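PDB 6MJC: monopolin complex subunit CSM1 from Candida glabrata, which is a subunit of the monopolin complex that binds a peptide of the kinetochore protein Dsn1 and so probably helps recruit monopolin to kinetochores. Local coordinates for residues F33-G38 / M44-G49; L94-P97 / Q103-I106; E81-K84 / L90-T93; D11-E14 / G18-V21; R23-E26 / L31-D34. One frame throughout, in Å; residues are numbered along the deposited sequence.

Contact 1 of 5, residues F33-G38 / M44-G49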
loop_
_atom_site.group_PDB
_atom_site.type_symbol
_atom_site.label_atom_id
_atom_site.label_comp_id
_atom_site.label_asym_id
_atom_site.label_seq_id
_atom_site.Cartn_x
_atom_site.Cartn_y
_atom_site.Cartn_z
ATOM N N PHE A 33 2.802 0.418 7.058
ATOM C CA PHE A 33 1.662 -0.181 7.738
ATOM C C PHE A 33 0.889 -1.142 6.859
ATOM O O PHE A 33 0.847 -0.995 5.642
ATOM C CB PHE A 33 0.693 0.852 8.265
ATOM C CG PHE A 33 0.275 1.870 7.275
ATOM C CD1 PHE A 33 1.035 3.009 7.114
ATOM C CD2 PHE A 33 -0.880 1.733 6.538
ATOM C CE1 PHE A 33 0.668 3.987 6.235
ATOM C CE2 PHE A 33 -1.278 2.739 5.653
ATOM C CZ PHE A 33 -0.496 3.858 5.497
ATOM N N ASP A 34 0.287 -2.136 7.506
ATOM C CA ASP A 34 -0.504 -3.147 6.818
ATOM C C ASP A 34 -1.932 -2.634 6.766
ATOM O O ASP A 34 -2.420 -2.060 7.742
ATOM C CB ASP A 34 -0.498 -4.477 7.557
ATOM C CG ASP A 34 0.665 -5.343 7.187
ATOM O OD1 ASP A 34 1.576 -4.879 6.476
ATOM O OD2 ASP A 34 0.659 -6.510 7.613
ATOM N N THR A 35 -2.605 -2.858 5.645
ATOM C CA THR A 35 -3.921 -2.290 5.405
ATOM C C THR A 35 -4.801 -3.366 4.793
ATOM O O THR A 35 -4.330 -4.202 4.009
ATOM C CB THR A 35 -3.864 -1.120 4.412
ATOM O OG1 THR A 35 -2.827 -0.216 4.782
ATOM C CG2 THR A 35 -5.179 -0.373 4.398
ATOM N N SER A 36 -6.066 -3.331 5.163
ATOM C CA SER A 36 -7.147 -4.054 4.523
ATOM C C SER A 36 -8.105 -3.015 3.971
ATOM O O SER A 36 -8.496 -2.082 4.685
ATOM C CB SER A 36 -7.826 -4.984 5.542
ATOM O OG SER A 36 -8.938 -5.617 4.968
ATOM N N GLN A 37 -8.452 -3.140 2.704
ATOM C CA GLN A 37 -9.373 -2.204 2.081
ATOM C C GLN A 37 -10.479 -2.971 1.384
ATOM O O GLN A 37 -10.240 -4.056 0.841
ATOM C CB GLN A 37 -8.654 -1.314 1.075
ATOM C CG GLN A 37 -9.495 -0.211 0.616
ATOM C CD GLN A 37 -8.816 0.769 -0.274
ATOM O OE1 GLN A 37 -7.611 0.883 -0.306
ATOM N NE2 GLN A 37 -9.615 1.506 -1.010
ATOM N N GLY A 38 -11.691 -2.431 1.426
ATOM C CA GLY A 38 -12.803 -2.976 0.672
ATOM C C GLY A 38 -13.904 -3.493 1.577
ATOM O O GLY A 38 -13.730 -3.692 2.776
ATOM N N MET A 44 -8.949 -6.451 -0.341
ATOM C CA MET A 44 -7.546 -6.521 -0.689
ATOM C C MET A 44 -6.709 -6.110 0.512
ATOM O O MET A 44 -6.993 -5.090 1.158
ATOM C CB MET A 44 -7.267 -5.614 -1.876
ATOM C CG MET A 44 -5.848 -5.622 -2.334
ATOM S SD MET A 44 -5.498 -7.187 -3.192
ATOM C CE MET A 44 -3.768 -6.915 -3.342
ATOM N N ASP A 45 -5.729 -6.945 0.840
ATOM C CA ASP A 45 -4.744 -6.611 1.845
ATOM C C ASP A 45 -3.475 -6.135 1.158
ATOM O O ASP A 45 -3.027 -6.697 0.142
ATOM C CB ASP A 45 -4.442 -7.796 2.777
ATOM C CG ASP A 45 -5.530 -8.044 3.801
ATOM O OD1 ASP A 45 -5.558 -7.374 4.853
ATOM O OD2 ASP A 45 -6.349 -8.940 3.568
ATOM N N TYR A 46 -2.891 -5.090 1.714
ATOM C CA TYR A 46 -1.637 -4.560 1.188
ATOM C C TYR A 46 -0.903 -3.820 2.289
ATOM O O TYR A 46 -1.478 -3.427 3.308
ATOM C CB TYR A 46 -1.870 -3.641 -0.028
ATOM C CG TYR A 46 -2.770 -2.431 0.195
ATOM C CD1 TYR A 46 -2.227 -1.215 0.580
ATOM C CD2 TYR A 46 -4.130 -2.494 -0.019
ATOM C CE1 TYR A 46 -3.047 -0.074 0.783
ATOM C CE2 TYR A 46 -4.962 -1.363 0.188
ATOM C CZ TYR A 46 -4.407 -0.170 0.571
ATOM O OH TYR A 46 -5.188 0.964 0.753
ATOM N N LYS A 47 0.372 -3.591 2.044
ATOM C CA LYS A 47 1.233 -2.805 2.920
ATOM C C LYS A 47 1.632 -1.548 2.165
ATOM O O LYS A 47 1.926 -1.625 0.975
ATOM C CB LYS A 47 2.451 -3.666 3.274
ATOM C CG LYS A 47 3.418 -3.105 4.267
ATOM C CD LYS A 47 4.536 -4.178 4.395
ATOM C CE LYS A 47 5.637 -3.664 5.254
ATOM N NZ LYS A 47 6.719 -4.647 5.266
ATOM N N LEU A 48 1.568 -0.388 2.828
ATOM C CA LEU A 48 2.088 0.866 2.294
ATOM C C LEU A 48 3.346 1.241 3.061
ATOM O O LEU A 48 3.388 1.158 4.297
ATOM C CB LEU A 48 1.073 2.004 2.420
ATOM C CG LEU A 48 -0.124 1.951 1.470
ATOM C CD1 LEU A 48 -0.874 3.212 1.630
ATOM C CD2 LEU A 48 0.292 1.728 0.013
ATOM N N GLY A 49 4.331 1.720 2.337
ATOM C CA GLY A 49 5.494 2.327 2.935
ATOM C C GLY A 49 5.654 3.770 2.523
ATOM O O GLY A 49 5.580 4.090 1.338
HETATM O O HOH W 1 -3.489 -6.273 5.763
#
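F33-G38 and M44-G49 run antiparallel, their strand axes 4.6 Å apart at closest, and three hydrogen-bonded pairs, F33 with L48, T35 with Y46 and Q37 with M44, each close a two-bond ring. The side chains of these six residues share one face. There the Y46 ring is taken over the T35 side chain: CG of Y46 sits between backbone N and carbonyl carbon (chi1 58°), and T35 CB lies over the ring face, 4.0 Å from its centroid. Farther along, the Y46 hydroxyl OH donates to Q37 OE1 at 2.6 Å, with the amide plane turned 58° from the ring. L48 CB lies over one face of the F33 ring, 3.9 Å from CZ. This is the central hairpin of an antiparallel sheet, and the face carrying Y46 is the one packed by helix 101-113, where F104 meets the Y46 ring edge to face. T35 OG1 is buried here without a polar partner. The other face is more polar: D34 OD1 rests 3.4 Å from K47 CG, while K47 NZ reaches on to Y25. One water donates to D45 OD1 and, weakly, to T35 O; D45 OD2 forms a salt bridge with R74.

Contact 2 of 5, residues L94-P97 / Q103-I106; sequences LSFP and QFYI
F96, on the outermost strand of the chain's own sheet, 94-96, meets F104 of helix 101-113 where that helix packs across one face of the antiparallel sheet, a strand-to-helix contact carried by a single pair of phenylalanines. The aromatic component is slight. The two ring planes are nearly parallel, 23° apart, but they are slid so far past each other, with centroids separated by 5.3 Å, that little overlap remains. The side chains themselves cross at about a right angle. F96 sends its ring toward the helix from a first torsion that sets CG between backbone N and carbonyl carbon (chi1 52°), whereas F104 holds CG opposite its backbone N (chi1 161°).

Apolar packing does the rest. No hydrogen bond joins the segments, and both residues are buried. F104 is also wedged against Y46 and Y67, which ties it to the middle of the sheet.

The bound peptide extends the scene: L94 and S95 pair with one of its strands in parallel, continuing the sheet across the interface. An aromatic side chain of the peptide meets F96 edge to face, and F104 too packs on an aromatic side chain of that chain, so the pair forms part of the peptide-binding surface. Between the two phenylalanines the touch is made by F96 CZ, which comes 3.7 Å from F104 CG and 3.8 Å from F104 CB, while F96 CE2 lies 4.0 Å from F104 CD1.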
loop_
_atom_site.group_PDB
_atom_site.type_symbol
_atom_site.label_atom_id
_atom_site.label_comp_id
_atom_site.label_asym_id
_atom_site.label_seq_id
_atom_site.Cartn_x
_atom_site.Cartn_y
_atom_site.Cartn_z
ATOM N N LEU A 94 4.845 -1.767 -6.134
ATOM C CA LEU A 94 4.903 -0.512 -6.852
ATOM C C LEU A 94 5.556 0.573 -5.996
ATOM O O LEU A 94 5.445 0.582 -4.775
ATOM C CB LEU A 94 3.472 -0.031 -7.234
ATOM C CG LEU A 94 2.615 -1.021 -8.028
ATOM C CD1 LEU A 94 1.193 -0.451 -8.250
ATOM C CD2 LEU A 94 3.249 -1.281 -9.373
ATOM N N SER A 95 6.133 1.576 -6.656
ATOM C CA SER A 95 6.531 2.847 -6.067
ATOM C C SER A 95 5.768 3.951 -6.799
ATOM O O SER A 95 5.527 3.856 -8.022
ATOM C CB SER A 95 8.054 3.045 -6.192
ATOM O OG SER A 95 8.417 4.363 -5.879
ATOM N N PHE A 96 5.368 4.995 -6.068
ATOM C CA PHE A 96 4.742 6.136 -6.718
ATOM C C PHE A 96 4.896 7.362 -5.825
ATOM O O PHE A 96 5.125 7.238 -4.611
ATOM C CB PHE A 96 3.253 5.853 -7.093
ATOM C CG PHE A 96 2.376 5.331 -5.965
ATOM C CD1 PHE A 96 1.771 6.211 -5.084
ATOM C CD2 PHE A 96 2.133 4.006 -5.843
ATOM C CE1 PHE A 96 0.947 5.729 -4.042
ATOM C CE2 PHE A 96 1.312 3.513 -4.843
ATOM C CZ PHE A 96 0.722 4.390 -3.940
ATOM N N PRO A 97 4.865 8.553 -6.408
ATOM C CA PRO A 97 4.986 9.776 -5.605
ATOM C C PRO A 97 3.755 10.014 -4.743
ATOM O O PRO A 97 2.659 9.497 -4.997
ATOM C CB PRO A 97 5.175 10.873 -6.653
ATOM C CG PRO A 97 4.478 10.339 -7.854
ATOM C CD PRO A 97 4.738 8.855 -7.850
ATOM N N GLN A 103 -5.002 9.199 -6.218
ATOM C CA GLN A 103 -5.355 8.395 -7.387
ATOM C C GLN A 103 -5.311 6.904 -7.055
ATOM O O GLN A 103 -6.153 6.128 -7.516
ATOM C CB GLN A 103 -4.416 8.708 -8.558
ATOM C CG GLN A 103 -4.459 10.131 -9.095
ATOM C CD GLN A 103 -3.415 10.359 -10.176
ATOM O OE1 GLN A 103 -3.218 9.521 -11.058
ATOM N NE2 GLN A 103 -2.729 11.486 -10.099
ATOM N N PHE A 104 -4.305 6.482 -6.290
ATOM C CA PHE A 104 -4.165 5.079 -5.913
ATOM C C PHE A 104 -5.357 4.617 -5.088
ATOM O O PHE A 104 -5.964 3.587 -5.375
ATOM C CB PHE A 104 -2.904 4.873 -5.092
ATOM C CG PHE A 104 -2.919 3.578 -4.304
ATOM C CD1 PHE A 104 -2.553 2.398 -4.893
ATOM C CD2 PHE A 104 -3.350 3.540 -2.986
ATOM C CE1 PHE A 104 -2.583 1.211 -4.183
ATOM C CE2 PHE A 104 -3.385 2.358 -2.273
ATOM C CZ PHE A 104 -3.027 1.181 -2.878
ATOM N N TYR A 105 -5.748 5.417 -4.087
ATOM C CA TYR A 105 -6.843 5.021 -3.210
ATOM C C TYR A 105 -8.152 4.950 -3.986
ATOM O O TYR A 105 -8.948 4.030 -3.796
ATOM C CB TYR A 105 -6.958 5.999 -2.035
ATOM C CG TYR A 105 -8.265 5.879 -1.274
ATOM C CD1 TYR A 105 -8.469 4.861 -0.330
ATOM C CD2 TYR A 105 -9.276 6.763 -1.501
ATOM C CE1 TYR A 105 -9.688 4.776 0.356
ATOM C CE2 TYR A 105 -10.500 6.703 -0.805
ATOM C CZ TYR A 105 -10.687 5.695 0.113
ATOM O OH TYR A 105 -11.900 5.668 0.759
ATOM N N ILE A 106 -8.383 5.903 -4.879
ATOM C CA ILE A 106 -9.596 5.896 -5.689
ATOM C C ILE A 106 -9.632 4.685 -6.610
ATOM O O ILE A 106 -10.672 4.034 -6.746
ATOM C CB ILE A 106 -9.697 7.185 -6.505
ATOM C CG1 ILE A 106 -9.883 8.391 -5.584
ATOM C CG2 ILE A 106 -10.881 7.098 -7.491
ATOM C CD1 ILE A 106 -9.832 9.726 -6.273
#

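Contact 3 of 5, residues E81-K84 / L90-T93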
loop_
_atom_site.group_PDB
_atom_site.type_symbol
_atom_site.label_atom_id
_atom_site.label_comp_id
_atom_site.label_asym_id
_atom_site.label_seq_id
_atom_site.Cartn_x
_atom_site.Cartn_y
_atom_site.Cartn_z
ATOM N N GLU A 81 -11.168 -13.860 -8.019
ATOM C CA GLU A 81 -12.135 -12.765 -8.133
ATOM C C GLU A 81 -11.414 -11.437 -8.226
ATOM O O GLU A 81 -11.763 -10.585 -9.046
ATOM C CB GLU A 81 -13.086 -12.772 -6.938
ATOM C CG GLU A 81 -14.058 -13.954 -6.938
ATOM C CD GLU A 81 -15.098 -13.830 -8.038
ATOM O OE1 GLU A 81 -15.390 -12.689 -8.446
ATOM O OE2 GLU A 81 -15.615 -14.864 -8.486
ATOM N N LEU A 82 -10.397 -11.240 -7.398
ATOM C CA LEU A 82 -9.694 -9.966 -7.428
ATOM C C LEU A 82 -9.005 -9.753 -8.775
ATOM O O LEU A 82 -8.944 -8.625 -9.271
ATOM C CB LEU A 82 -8.655 -9.903 -6.298
ATOM C CG LEU A 82 -9.265 -9.758 -4.908
ATOM C CD1 LEU A 82 -8.195 -9.938 -3.830
ATOM C CD2 LEU A 82 -9.960 -8.413 -4.763
ATOM N N GLN A 83 -8.461 -10.817 -9.374
ATOM C CA GLN A 83 -7.729 -10.674 -10.625
ATOM C C GLN A 83 -8.633 -10.277 -11.777
ATOM O O GLN A 83 -8.140 -9.700 -12.753
ATOM C CB GLN A 83 -6.990 -11.958 -10.952
ATOM C CG GLN A 83 -5.787 -12.079 -10.030
ATOM C CD GLN A 83 -4.906 -13.225 -10.369
ATOM O OE1 GLN A 83 -5.321 -14.372 -10.320
ATOM N NE2 GLN A 83 -3.669 -12.924 -10.728
ATOM N N LYS A 84 -9.935 -10.563 -11.681
ATOM C CA LYS A 84 -10.869 -10.080 -12.690
ATOM C C LYS A 84 -11.110 -8.594 -12.531
ATOM O O LYS A 84 -11.311 -7.880 -13.517
ATOM C CB LYS A 84 -12.214 -10.793 -12.582
ATOM C CG LYS A 84 -12.248 -12.254 -12.911
ATOM C CD LYS A 84 -13.701 -12.794 -12.748
ATOM C CE LYS A 84 -13.734 -14.288 -12.446
ATOM N NZ LYS A 84 -15.107 -14.779 -12.116
ATOM N N LEU A 90 -1.757 -3.904 -9.802
ATOM C CA LEU A 90 -2.023 -3.989 -8.381
ATOM C C LEU A 90 -1.700 -5.360 -7.787
ATOM O O LEU A 90 -1.945 -5.566 -6.599
ATOM C CB LEU A 90 -3.477 -3.618 -8.090
ATOM C CG LEU A 90 -3.872 -2.154 -8.308
ATOM C CD1 LEU A 90 -5.309 -1.932 -7.934
ATOM C CD2 LEU A 90 -2.937 -1.256 -7.477
ATOM N N PHE A 91 -1.160 -6.280 -8.560
ATOM C CA PHE A 91 -0.638 -7.555 -8.069
ATOM C C PHE A 91 0.895 -7.553 -8.094
ATOM O O PHE A 91 1.535 -8.612 -7.986
ATOM C CB PHE A 91 -1.268 -8.696 -8.896
ATOM C CG PHE A 91 -2.772 -8.728 -8.749
ATOM C CD1 PHE A 91 -3.367 -9.276 -7.610
ATOM C CD2 PHE A 91 -3.602 -8.090 -9.689
ATOM C CE1 PHE A 91 -4.750 -9.217 -7.420
ATOM C CE2 PHE A 91 -4.956 -8.054 -9.525
ATOM C CZ PHE A 91 -5.555 -8.595 -8.384
ATOM N N GLU A 92 1.507 -6.382 -8.226
ATOM C CA GLU A 92 2.949 -6.282 -8.055
ATOM C C GLU A 92 3.347 -5.168 -7.105
ATOM O O GLU A 92 2.572 -4.249 -6.798
ATOM C CB GLU A 92 3.666 -6.036 -9.388
ATOM C CG GLU A 92 2.954 -5.124 -10.298
ATOM C CD GLU A 92 3.599 -5.096 -11.665
ATOM O OE1 GLU A 92 4.838 -5.250 -11.737
ATOM O OE2 GLU A 92 2.869 -4.930 -12.662
ATOM N N THR A 93 4.596 -5.221 -6.660
ATOM C CA THR A 93 5.087 -4.153 -5.777
ATOM C C THR A 93 5.357 -2.901 -6.587
ATOM O O THR A 93 6.010 -2.973 -7.614
ATOM C CB THR A 93 6.359 -4.591 -5.039
ATOM O OG1 THR A 93 5.991 -5.715 -4.231
ATOM C CG2 THR A 93 6.898 -3.455 -4.177
#
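F91 points its side chain from the loop 90-93 straight at helix 76-85, and the far end of its ring does all the touching. At the base, CB and CG serve as a spacer: CG lies opposite the carbonyl carbon (chi1 -61°), which carries the ring out to the helix. Next along the ring, CE1 reaches Q83 CG at 4.0 Å and L82 CB at 4.1 Å, while on the other branch CE2 approaches Q83 CA, also at 4.0 Å. The tip, CZ, comes closest, 3.5 Å from the backbone oxygen L82 O, which sits at the ring edge near its plane. L82 CB is at the edge as well, in plane. Q83 supplies a CH-pi contact instead: its CG stands over one face, 4.1 Å from the ring centroid and 19° off the normal, and its amide plane is turned 64° from the ring. No hydrogen bond crosses between the segments.

Q83 is exposed and F91 partly so, whereas L82 is buried and turns its far end to L112 of helix 101-113. F91 also packs on L71 and L86, and its neighbour L90 reaches F104 and M108 on helix 101-113, so the loop after helix 76-85 is pinned between two helices before the chain enters strand 94-96.

Contact 4 of 5, residues D11-E14 / G18-V21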
loop_
_atom_site.group_PDB
_atom_site.type_symbol
_atom_site.label_atom_id
_atom_site.label_comp_id
_atom_site.label_asym_id
_atom_site.label_seq_id
_atom_site.Cartn_x
_atom_site.Cartn_y
_atom_site.Cartn_z
ATOM N N ASP A 11 -1.688 9.178 9.447
ATOM C CA ASP A 11 -2.799 9.325 10.391
ATOM C C ASP A 11 -4.113 9.584 9.666
ATOM O O ASP A 11 -5.178 9.115 10.083
ATOM C CB ASP A 11 -2.510 10.467 11.368
ATOM C CG ASP A 11 -1.495 10.095 12.402
ATOM O OD1 ASP A 11 -1.092 8.914 12.408
ATOM O OD2 ASP A 11 -1.103 10.980 13.194
ATOM N N LEU A 12 -4.074 10.393 8.619
ATOM C CA LEU A 12 -5.281 10.606 7.848
ATOM C C LEU A 12 -5.612 9.379 7.008
ATOM O O LEU A 12 -6.782 9.012 6.889
ATOM C CB LEU A 12 -5.123 11.858 6.998
ATOM C CG LEU A 12 -4.788 13.116 7.827
ATOM C CD1 LEU A 12 -4.783 14.250 6.736
ATOM C CD2 LEU A 12 -5.632 13.444 9.018
ATOM N N PHE A 13 -4.598 8.695 6.460
ATOM C CA PHE A 13 -4.878 7.538 5.609
ATOM C C PHE A 13 -5.644 6.458 6.371
ATOM O O PHE A 13 -6.584 5.849 5.829
ATOM C CB PHE A 13 -3.587 6.960 5.025
ATOM C CG PHE A 13 -3.834 5.968 3.916
ATOM C CD1 PHE A 13 -3.977 6.388 2.619
ATOM C CD2 PHE A 13 -3.977 4.637 4.190
ATOM C CE1 PHE A 13 -4.236 5.519 1.617
ATOM C CE2 PHE A 13 -4.245 3.735 3.192
ATOM C CZ PHE A 13 -4.376 4.178 1.887
ATOM N N GLU A 14 -5.319 6.274 7.660
ATOM C CA GLU A 14 -5.936 5.229 8.463
ATOM C C GLU A 14 -7.408 5.469 8.714
ATOM O O GLU A 14 -8.102 4.539 9.130
ATOM C CB GLU A 14 -5.215 5.075 9.812
ATOM C CG GLU A 14 -5.277 6.245 10.765
ATOM C CD GLU A 14 -4.441 6.009 12.017
ATOM O OE1 GLU A 14 -4.342 6.932 12.858
ATOM O OE2 GLU A 14 -3.885 4.896 12.153
ATOM N N GLY A 18 -13.442 2.770 4.395
ATOM C CA GLY A 18 -13.153 1.457 3.860
ATOM C C GLY A 18 -11.765 0.938 4.133
ATOM O O GLY A 18 -11.399 -0.124 3.613
ATOM N N VAL A 19 -10.975 1.649 4.931
ATOM C CA VAL A 19 -9.573 1.333 5.174
ATOM C C VAL A 19 -9.415 0.876 6.618
ATOM O O VAL A 19 -9.899 1.531 7.542
ATOM C CB VAL A 19 -8.692 2.559 4.890
ATOM C CG1 VAL A 19 -7.316 2.427 5.581
ATOM C CG2 VAL A 19 -8.530 2.756 3.399
ATOM N N ARG A 20 -8.736 -0.245 6.813
ATOM C CA ARG A 20 -8.519 -0.755 8.162
ATOM C C ARG A 20 -7.033 -1.020 8.320
ATOM O O ARG A 20 -6.481 -1.904 7.655
ATOM C CB ARG A 20 -9.332 -2.022 8.407
ATOM C CG ARG A 20 -10.816 -1.862 8.128
ATOM C CD ARG A 20 -11.557 -3.194 8.197
ATOM N NE ARG A 20 -11.336 -4.029 7.017
ATOM C CZ ARG A 20 -11.895 -3.821 5.826
ATOM N NH1 ARG A 20 -12.712 -2.796 5.633
ATOM N NH2 ARG A 20 -11.644 -4.638 4.819
ATOM N N VAL A 21 -6.374 -0.279 9.202
ATOM C CA VAL A 21 -4.923 -0.431 9.368
ATOM C C VAL A 21 -4.640 -1.326 10.559
ATOM O O VAL A 21 -5.161 -1.100 11.639
ATOM C CB VAL A 21 -4.230 0.925 9.541
ATOM C CG1 VAL A 21 -2.734 0.728 9.818
ATOM C CG2 VAL A 21 -4.424 1.726 8.275
HETATM O O HOH W 2 -7.741 2.103 10.475
#
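The F13 ring meets V19 obliquely; the nearest ring atom, CE2, is 4.1 Å from V19 CG1, and the two side chains cross at about a right angle. Elsewhere round this ring lie Y46 and L48 of strand 44-52 and L101 of helix 101-113, which make F13 part of the buried core. Its CG lies opposite the backbone N (chi1 -168°), swinging the ring off helix 5-13 toward the sheet.

V19 CG1 also packs against the backbone at F13, 3.5 Å from F13 O. Beside it, V21 turns toward the same stretch of chain, and its CG2 touches E14 CB at 3.8 Å. The contact of E14 is thus made by the base of its side chain.

The polar link is made through water. One water donates to E14 O at 2.8 Å and accepts from V21 N at 3.0 Å, bridging two backbone groups that have no direct hydrogen bond across these segments. R20, between the two valines, points away, and its NH2 bonds to S36 OG on strand 30-37 and to G38 O just beyond it.

The whole is a tight helix-to-strand connection, helix 5-13 turning back through a short loop into the outermost strand of this chain's sheet, 19-26, and packing the F13-E14 region against the strand's first residues.

Contact 5 of 5, residues R23-E26 / L31-D34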
loop_
_atom_site.group_PDB
_atom_site.type_symbol
_atom_site.label_atom_id
_atom_site.label_comp_id
_atom_site.label_asym_id
_atom_site.label_seq_id
_atom_site.Cartn_x
_atom_site.Cartn_y
_atom_site.Cartn_z
ATOM N N ARG A 23 -1.239 -3.370 11.519
ATOM C CA ARG A 23 0.080 -3.329 12.118
ATOM C C ARG A 23 0.767 -2.113 11.526
ATOM O O ARG A 23 0.609 -1.835 10.329
ATOM C CB ARG A 23 0.841 -4.612 11.793
ATOM C CG ARG A 23 2.346 -4.543 11.956
ATOM C CD ARG A 23 2.791 -4.409 13.418
ATOM N NE ARG A 23 4.252 -4.363 13.557
ATOM C CZ ARG A 23 4.900 -4.052 14.678
ATOM N NH1 ARG A 23 4.217 -3.746 15.772
ATOM N NH2 ARG A 23 6.230 -4.039 14.705
ATOM N N THR A 24 1.510 -1.393 12.362
ATOM C CA THR A 24 2.299 -0.246 11.944
ATOM C C THR A 24 3.705 -0.357 12.530
ATOM O O THR A 24 3.860 -0.713 13.697
ATOM C CB THR A 24 1.645 1.069 12.427
ATOM O OG1 THR A 24 0.279 1.091 12.007
ATOM C CG2 THR A 24 2.386 2.256 11.854
ATOM N N TYR A 25 4.722 -0.019 11.742
ATOM C CA TYR A 25 6.074 0.105 12.276
ATOM C C TYR A 25 6.823 1.231 11.586
ATOM O O TYR A 25 6.544 1.569 10.435
ATOM C CB TYR A 25 6.873 -1.230 12.116
ATOM C CG TYR A 25 7.227 -1.687 10.701
ATOM C CD1 TYR A 25 6.361 -2.495 9.958
ATOM C CD2 TYR A 25 8.416 -1.295 10.111
ATOM C CE1 TYR A 25 6.673 -2.911 8.674
ATOM C CE2 TYR A 25 8.746 -1.700 8.815
ATOM C CZ TYR A 25 7.862 -2.492 8.101
ATOM O OH TYR A 25 8.175 -2.939 6.822
ATOM N N GLU A 26 7.835 1.746 12.269
ATOM C CA GLU A 26 8.782 2.683 11.677
ATOM C C GLU A 26 10.188 2.123 11.797
ATOM O O GLU A 26 10.618 1.750 12.885
ATOM C CB GLU A 26 8.696 4.037 12.376
ATOM C CG GLU A 26 9.455 5.127 11.714
ATOM C CD GLU A 26 9.098 6.469 12.302
ATOM O OE1 GLU A 26 9.667 7.474 11.851
ATOM O OE2 GLU A 26 8.249 6.517 13.216
ATOM N N LEU A 31 8.052 4.825 7.313
ATOM C CA LEU A 31 6.880 4.463 8.095
ATOM C C LEU A 31 6.028 3.538 7.261
ATOM O O LEU A 31 5.726 3.860 6.107
ATOM C CB LEU A 31 6.090 5.712 8.498
ATOM C CG LEU A 31 4.737 5.418 9.126
ATOM C CD1 LEU A 31 4.861 4.676 10.426
ATOM C CD2 LEU A 31 3.979 6.748 9.327
ATOM N N TRP A 32 5.704 2.363 7.819
ATOM C CA TRP A 32 5.067 1.285 7.092
ATOM C C TRP A 32 3.824 0.836 7.820
ATOM O O TRP A 32 3.788 0.823 9.052
ATOM C CB TRP A 32 6.015 0.053 6.916
ATOM C CG TRP A 32 7.215 0.350 6.110
ATOM C CD1 TRP A 32 8.337 1.046 6.514
ATOM C CD2 TRP A 32 7.419 0.005 4.760
ATOM N NE1 TRP A 32 9.232 1.123 5.489
ATOM C CE2 TRP A 32 8.697 0.499 4.391
ATOM C CE3 TRP A 32 6.641 -0.653 3.802
ATOM C CZ2 TRP A 32 9.232 0.312 3.116
ATOM C CZ3 TRP A 32 7.176 -0.830 2.527
ATOM C CH2 TRP A 32 8.453 -0.343 2.197
ATOM N N PHE A 33 2.802 0.418 7.058
ATOM C CA PHE A 33 1.662 -0.181 7.738
ATOM C C PHE A 33 0.889 -1.142 6.859
ATOM O O PHE A 33 0.847 -0.995 5.642
ATOM C CB PHE A 33 0.693 0.852 8.265
ATOM C CG PHE A 33 0.275 1.870 7.275
ATOM C CD1 PHE A 33 1.035 3.009 7.114
ATOM C CD2 PHE A 33 -0.880 1.733 6.538
ATOM C CE1 PHE A 33 0.668 3.987 6.235
ATOM C CE2 PHE A 33 -1.278 2.739 5.653
ATOM C CZ PHE A 33 -0.496 3.858 5.497
ATOM N N ASP A 34 0.287 -2.136 7.506
ATOM C CA ASP A 34 -0.504 -3.147 6.818
ATOM C C ASP A 34 -1.932 -2.634 6.766
ATOM O O ASP A 34 -2.420 -2.060 7.742
ATOM C CB ASP A 34 -0.498 -4.477 7.557
ATOM C CG ASP A 34 0.665 -5.343 7.187
ATOM O OD1 ASP A 34 1.576 -4.879 6.476
ATOM O OD2 ASP A 34 0.659 -6.510 7.613
#
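Y25 and W32 lie side by side as a hydrogen-bonded pair of the antiparallel hairpin of strands 19-26 and 30-37. W32 CB lies over one face of the Y25 ring, 3.6 Å from its centroid, in a close CH-pi contact. Y25 reaches it because CG stands between backbone N and carbonyl carbon (chi1 67°). Its ring is almost parallel to the indole, the planes 5° apart, yet so displaced that the rings barely overlap, the hydroxyl and the ring rim lying over the indole; Y25 OH is 3.5 Å from W32 CG.

Backbone bonds hold the pair in register, Y25 N to W32 O and W32 N to Y25 O, and D34 N adds a third to R23 O. On the reverse face T24 CG2 meets L31 CD1 at 3.7 Å, and L31 also packs on I6 and K10 of helix 5-13.

Farther out, W32 NE1 bonds to T29, and Y25 OH to K47 and a polar side chain of the bound peptide. R23 reaches the peptide too, NE in a salt bridge to an acidic side chain of it and NH2 bonded to its backbone, so this part of the hairpin helps bind the peptide. At the helix-facing side, T24 OG1 lies 3.8 Å from F33 CB.

Contact 1 lies nearest the chain's centre and is almost wholly buried; it shares F33 and D34 with contact 5, so strand 30-37 is gripped from both flanks. Both rely on antiparallel backbone bonds, but contact 5 is less buried and, like contact 2, meets the bound peptide with several residues. Contacts 2, 3 and 4 have no direct hydrogen bonds across their segments: contact 2 is a buried aromatic pair, contact 3 a partly exposed phenylalanine against a helix, contact 4 apolar packing with a water bridge. Contacts 2 and 4 pack helices 101-113 and 5-13 on the sheet, and both touch contact 1 at the Y46 hydroxyl. Contacts 3 and 5 sit on opposite sides of the chain's centre.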